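Local coordinates for adenosine deaminase (Burkholderia ambifaria, PDB 4GXW), which binds a zinc ion and probably catalyses the hydrolytic deamination of adenine, adenosine or a related purine, at residues A[87-90]-A[91-95]; A[128-131]-A[132-136]. One frame throughout, in Å; residues are numbered along the deposited sequence.

Interaction 1 of 2, residues A[87-90]-A[91-95]; sequences LLTR and PDDLR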
loop_
_atom_site.group_PDB
_atom_site.type_symbol
_atom_site.label_atom_id
_atom_site.label_comp_id
_atom_site.label_asym_id
_atom_site.label_seq_id
_atom_site.Cartn_x
_atom_site.Cartn_y
_atom_site.Cartn_z
ATOM N N LEU A 87 -15.110 7.930 -14.206
ATOM C CA LEU A 87 -14.204 7.268 -15.144
ATOM C C LEU A 87 -14.403 5.773 -15.296
ATOM O O LEU A 87 -14.310 5.239 -16.402
ATOM C CB LEU A 87 -12.745 7.511 -14.764
ATOM C CG LEU A 87 -12.034 8.697 -15.402
ATOM C CD1 LEU A 87 -12.566 9.974 -14.803
ATOM C CD2 LEU A 87 -10.525 8.581 -15.214
ATOM N N LEU A 88 -14.628 5.089 -14.183
ATOM C CA LEU A 88 -14.752 3.637 -14.194
ATOM C C LEU A 88 -16.219 3.301 -14.437
ATOM O O LEU A 88 -17.053 3.386 -13.523
ATOM C CB LEU A 88 -14.255 3.056 -12.862
ATOM C CG LEU A 88 -12.785 3.369 -12.552
ATOM C CD1 LEU A 88 -12.425 3.009 -11.114
ATOM C CD2 LEU A 88 -11.834 2.682 -13.542
ATOM N N THR A 89 -16.546 2.952 -15.676
ATOM C CA THR A 89 -17.948 2.788 -16.057
ATOM C C THR A 89 -18.324 1.379 -16.514
ATOM O O THR A 89 -19.504 1.103 -16.743
ATOM C CB THR A 89 -18.363 3.794 -17.153
ATOM O OG1 THR A 89 -17.639 3.520 -18.357
ATOM C CG2 THR A 89 -18.088 5.235 -16.703
ATOM N N ARG A 90 -17.332 0.500 -16.650
ATOM C CA ARG A 90 -17.564 -0.887 -17.058
ATOM C C ARG A 90 -16.665 -1.778 -16.237
ATOM O O ARG A 90 -15.555 -1.375 -15.898
ATOM C CB ARG A 90 -17.200 -1.100 -18.529
ATOM C CG ARG A 90 -17.845 -0.170 -19.525
ATOM C CD ARG A 90 -17.431 -0.547 -20.935
ATOM N NE ARG A 90 -17.876 0.418 -21.939
ATOM C CZ ARG A 90 -17.985 0.152 -23.237
ATOM N NH1 ARG A 90 -17.674 -1.051 -23.698
ATOM N NH2 ARG A 90 -18.402 1.091 -24.078
ATOM N N PRO A 91 -17.114 -3.011 -15.938
ATOM C CA PRO A 91 -16.240 -3.969 -15.250
ATOM C C PRO A 91 -14.879 -4.082 -15.910
ATOM O O PRO A 91 -13.871 -4.185 -15.205
ATOM C CB PRO A 91 -16.995 -5.294 -15.397
ATOM C CG PRO A 91 -18.432 -4.892 -15.439
ATOM C CD PRO A 91 -18.470 -3.552 -16.156
ATOM N N ASP A 92 -14.833 -4.047 -17.236
ATOM C CA ASP A 92 -13.555 -4.214 -17.925
ATOM C C ASP A 92 -12.516 -3.145 -17.571
ATOM O O ASP A 92 -11.313 -3.383 -17.675
ATOM C CB ASP A 92 -13.740 -4.295 -19.440
ATOM C CG ASP A 92 -12.492 -4.774 -20.133
ATOM O OD1 ASP A 92 -12.215 -5.989 -20.081
ATOM O OD2 ASP A 92 -11.766 -3.942 -20.706
ATOM N N ASP A 93 -12.971 -1.971 -17.151
ATOM C CA ASP A 93 -12.059 -0.916 -16.726
ATOM C C ASP A 93 -11.297 -1.342 -15.474
ATOM O O ASP A 93 -10.106 -1.043 -15.331
ATOM C CB ASP A 93 -12.823 0.375 -16.437
ATOM C CG ASP A 93 -13.533 0.922 -17.654
ATOM O OD1 ASP A 93 -13.143 0.612 -18.806
ATOM O OD2 ASP A 93 -14.503 1.686 -17.453
ATOM N N LEU A 94 -11.978 -2.047 -14.574
ATOM C CA LEU A 94 -11.359 -2.571 -13.358
ATOM C C LEU A 94 -10.363 -3.676 -13.690
ATOM O O LEU A 94 -9.292 -3.753 -13.081
ATOM C CB LEU A 94 -12.422 -3.085 -12.390
ATOM C CG LEU A 94 -13.340 -1.988 -11.847
ATOM C CD1 LEU A 94 -14.531 -2.584 -11.108
ATOM C CD2 LEU A 94 -12.586 -1.045 -10.942
ATOM N N ARG A 95 -10.707 -4.529 -14.655
ATOM C CA ARG A 95 -9.771 -5.541 -15.130
ATOM C C ARG A 95 -8.504 -4.853 -15.631
ATOM O O ARG A 95 -7.379 -5.226 -15.255
ATOM C CB ARG A 95 -10.366 -6.365 -16.280
ATOM C CG ARG A 95 -9.396 -7.426 -16.810
ATOM C CD ARG A 95 -9.630 -7.813 -18.270
ATOM N NE ARG A 95 -9.737 -6.645 -19.138
ATOM C CZ ARG A 95 -8.710 -5.960 -19.635
ATOM N NH1 ARG A 95 -7.454 -6.318 -19.387
ATOM N NH2 ARG A 95 -8.943 -4.907 -20.409
#
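Asp93 OD2 is gripped by two backbone amides of the preceding loop: Thr89 N at 3.0 Å and Arg90 N at 3.2 Å. The carboxylate thus reaches back over the start of helix 91-106 and ties down the turn that joins it to helix 77-87, in the α/β-barrel of a zinc-dependent amidohydrolase. The two donors arrive differently. Thr89 N comes nearly straight along the C-O axis, with an N-H...O angle of 156°, whereas Arg90 N sits well above the carboxylate plane and makes a more bent bond. Asp93 can do this because its CG stands beside its own backbone N, chi1 -62°, which turns the acid back toward the turn.

A backbone bond runs the other way, from Asp93 N to Arg90 O at 2.9 Å, so Asp93 holds the turn through both its main chain and its side chain. Arg53, on helix 44-54, adds a salt bridge from its NH1 to the same OD2 and also bonds Thr89 OG1. With two amides and a guanidinium around it, this buried carboxylate would be expected to stay ionised.

Beside these bonds the contact is apolar. Leu88 CD2 lies 3.8 Å from Asp93 CB, the two side chains running past each other in opposite directions, and Leu88 CD1 meets Leu94 CD2 at 4.1 Å with the two leucines crossed at about a right angle.

Along the first turn of the helix, Asp92 and Arg95, three residues apart, form a side-on salt bridge in which each carboxylate oxygen takes one nitrogen. Arg95 NH2 reaches Asp92 OD2 at 3.0 Å, while Arg95 NE approaches Asp92 OD1 at 2.7 Å from above the carboxylate plane, both oxygens lying close to the guanidinium plane.

Interaction 2 of 2, residues A[128-131]-A[132-136]; sequences IPYA and DAQAA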
loop_
_atom_site.group_PDB
_atom_site.type_symbol
_atom_site.label_atom_id
_atom_site.label_comp_id
_atom_site.label_asym_id
_atom_site.label_seq_id
_atom_site.Cartn_x
_atom_site.Cartn_y
_atom_site.Cartn_z
ATOM N N ILE A 128 -21.742 -0.511 -10.846
ATOM C CA ILE A 128 -21.303 -1.800 -11.369
ATOM C C ILE A 128 -21.525 -2.855 -10.292
ATOM O O ILE A 128 -20.993 -2.739 -9.191
ATOM C CB ILE A 128 -19.815 -1.769 -11.741
ATOM C CG1 ILE A 128 -19.559 -0.701 -12.813
ATOM C CG2 ILE A 128 -19.359 -3.136 -12.229
ATOM C CD1 ILE A 128 -18.084 -0.464 -13.104
ATOM N N PRO A 129 -22.338 -3.877 -10.589
ATOM C CA PRO A 129 -22.629 -4.898 -9.574
ATOM C C PRO A 129 -21.367 -5.561 -9.028
ATOM O O PRO A 129 -20.403 -5.785 -9.784
ATOM C CB PRO A 129 -23.475 -5.918 -10.342
ATOM C CG PRO A 129 -24.149 -5.105 -11.408
ATOM C CD PRO A 129 -23.124 -4.076 -11.821
ATOM N N TYR A 130 -21.377 -5.852 -7.725
ATOM C CA TYR A 130 -20.221 -6.436 -7.054
ATOM C C TYR A 130 -19.674 -7.651 -7.808
ATOM O O TYR A 130 -18.472 -7.758 -8.044
ATOM C CB TYR A 130 -20.532 -6.854 -5.600
ATOM C CG TYR A 130 -19.286 -7.350 -4.920
ATOM C CD1 TYR A 130 -18.901 -8.685 -5.005
ATOM C CD2 TYR A 130 -18.447 -6.471 -4.248
ATOM C CE1 TYR A 130 -17.732 -9.133 -4.437
ATOM C CE2 TYR A 130 -17.272 -6.908 -3.668
ATOM C CZ TYR A 130 -16.911 -8.236 -3.770
ATOM O OH TYR A 130 -15.728 -8.652 -3.196
ATOM N N ALA A 131 -20.559 -8.584 -8.140
ATOM C CA ALA A 131 -20.138 -9.850 -8.738
ATOM C C ALA A 131 -19.351 -9.633 -10.025
ATOM O O ALA A 131 -18.338 -10.288 -10.268
ATOM C CB ALA A 131 -21.342 -10.749 -8.990
ATOM N N ASP A 132 -19.817 -8.697 -10.845
ATOM C CA ASP A 132 -19.140 -8.386 -12.101
ATOM C C ASP A 132 -17.827 -7.654 -11.875
ATOM O O ASP A 132 -16.843 -7.905 -12.561
ATOM C CB ASP A 132 -20.055 -7.564 -13.009
ATOM C CG ASP A 132 -21.330 -8.292 -13.352
ATOM O OD1 ASP A 132 -21.262 -9.525 -13.554
ATOM O OD2 ASP A 132 -22.390 -7.640 -13.422
ATOM N N ALA A 133 -17.818 -6.748 -10.902
ATOM C CA ALA A 133 -16.606 -5.997 -10.593
ATOM C C ALA A 133 -15.507 -6.923 -10.073
ATOM O O ALA A 133 -14.363 -6.870 -10.534
ATOM C CB ALA A 133 -16.906 -4.902 -9.585
ATOM N N GLN A 134 -15.844 -7.773 -9.108
ATOM C CA GLN A 134 -14.851 -8.684 -8.545
ATOM C C GLN A 134 -14.338 -9.654 -9.606
ATOM O O GLN A 134 -13.139 -9.910 -9.680
ATOM C CB GLN A 134 -15.392 -9.451 -7.329
ATOM C CG GLN A 134 -14.272 -10.160 -6.571
ATOM C CD GLN A 134 -14.761 -11.218 -5.614
ATOM O OE1 GLN A 134 -14.962 -10.961 -4.421
ATOM N NE2 GLN A 134 -14.932 -12.424 -6.123
ATOM N N ALA A 135 -15.238 -10.184 -10.431
ATOM C CA ALA A 135 -14.813 -11.107 -11.477
ATOM C C ALA A 135 -13.822 -10.442 -12.428
ATOM O O ALA A 135 -12.848 -11.056 -12.851
ATOM C CB ALA A 135 -16.011 -11.652 -12.241
ATOM N N ALA A 136 -14.068 -9.176 -12.752
ATOM C CA ALA A 136 -13.194 -8.463 -13.679
ATOM C C ALA A 136 -11.809 -8.235 -13.068
ATOM O O ALA A 136 -10.778 -8.423 -13.727
ATOM C CB ALA A 136 -13.818 -7.145 -14.090
#
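With CG of Tyr130 opposite its backbone N (chi1 -176°) and Gln134 taking the same torsion, the two side chains, one turn apart at the start of helix 130-148, leave on one flank and cross at a slant. The pair is an i to i+4 contact at the N-terminal end of a helix of the α/β-barrel: Tyr130 OH donates to Gln134 OE1 at 2.7 Å. The amide oxygen lies at the edge of the phenol ring, near its plane, while the amide itself stands 77° from that ring. The hydroxyl is tilted 22° from the plane of the Gln134 carbonyl. Closer to the backbone, Gln134 CB lies off one face of the ring, 3.7 Å from Tyr130 CE1, and from there the chain slants across to bring OE1 to the edge beside the hydroxyl.

The other end of the amide is held too, since Gln134 NE2 bonds Asn177 O; with both ends engaged, its rotation is fixed. Trp173 stacks on the Tyr130 ring, and Trp117 meets it as well, which places the phenol within an aromatic cluster.

Pro129 is the N-cap residue, and its carbonyl accepts from Ala133 N to open the helical bonding. Asp132 OD2 comes 3.7 Å from Pro129 CG, these two side chains also crossing obliquely. On the flank toward helix 91-106, Ile128 CG2 rests 4.0 Å from Ala133 CB.

In the fold
Interaction 1 comes first along the chain, at the start of helix 91-106; interaction 2 follows at the start of helix 130-148, after strand 110-117 and helix 119-126. Their centres are about 9 Å apart, and the two helix starts pack directly on each other: Leu94 CD1 lies 3.7 Å from Ala133 CB, and Ile128 CD1 touches the Arg90 carbonyl carbon at the same distance. Interaction 1 comes nearer the zinc site, with the Leu88 side chain about 11 Å from that of His37, whereas interaction 2 lies away from it. Outside the parallel strands of the barrel, the loop before helix 91-106 is thus held against the start of helix 130-148.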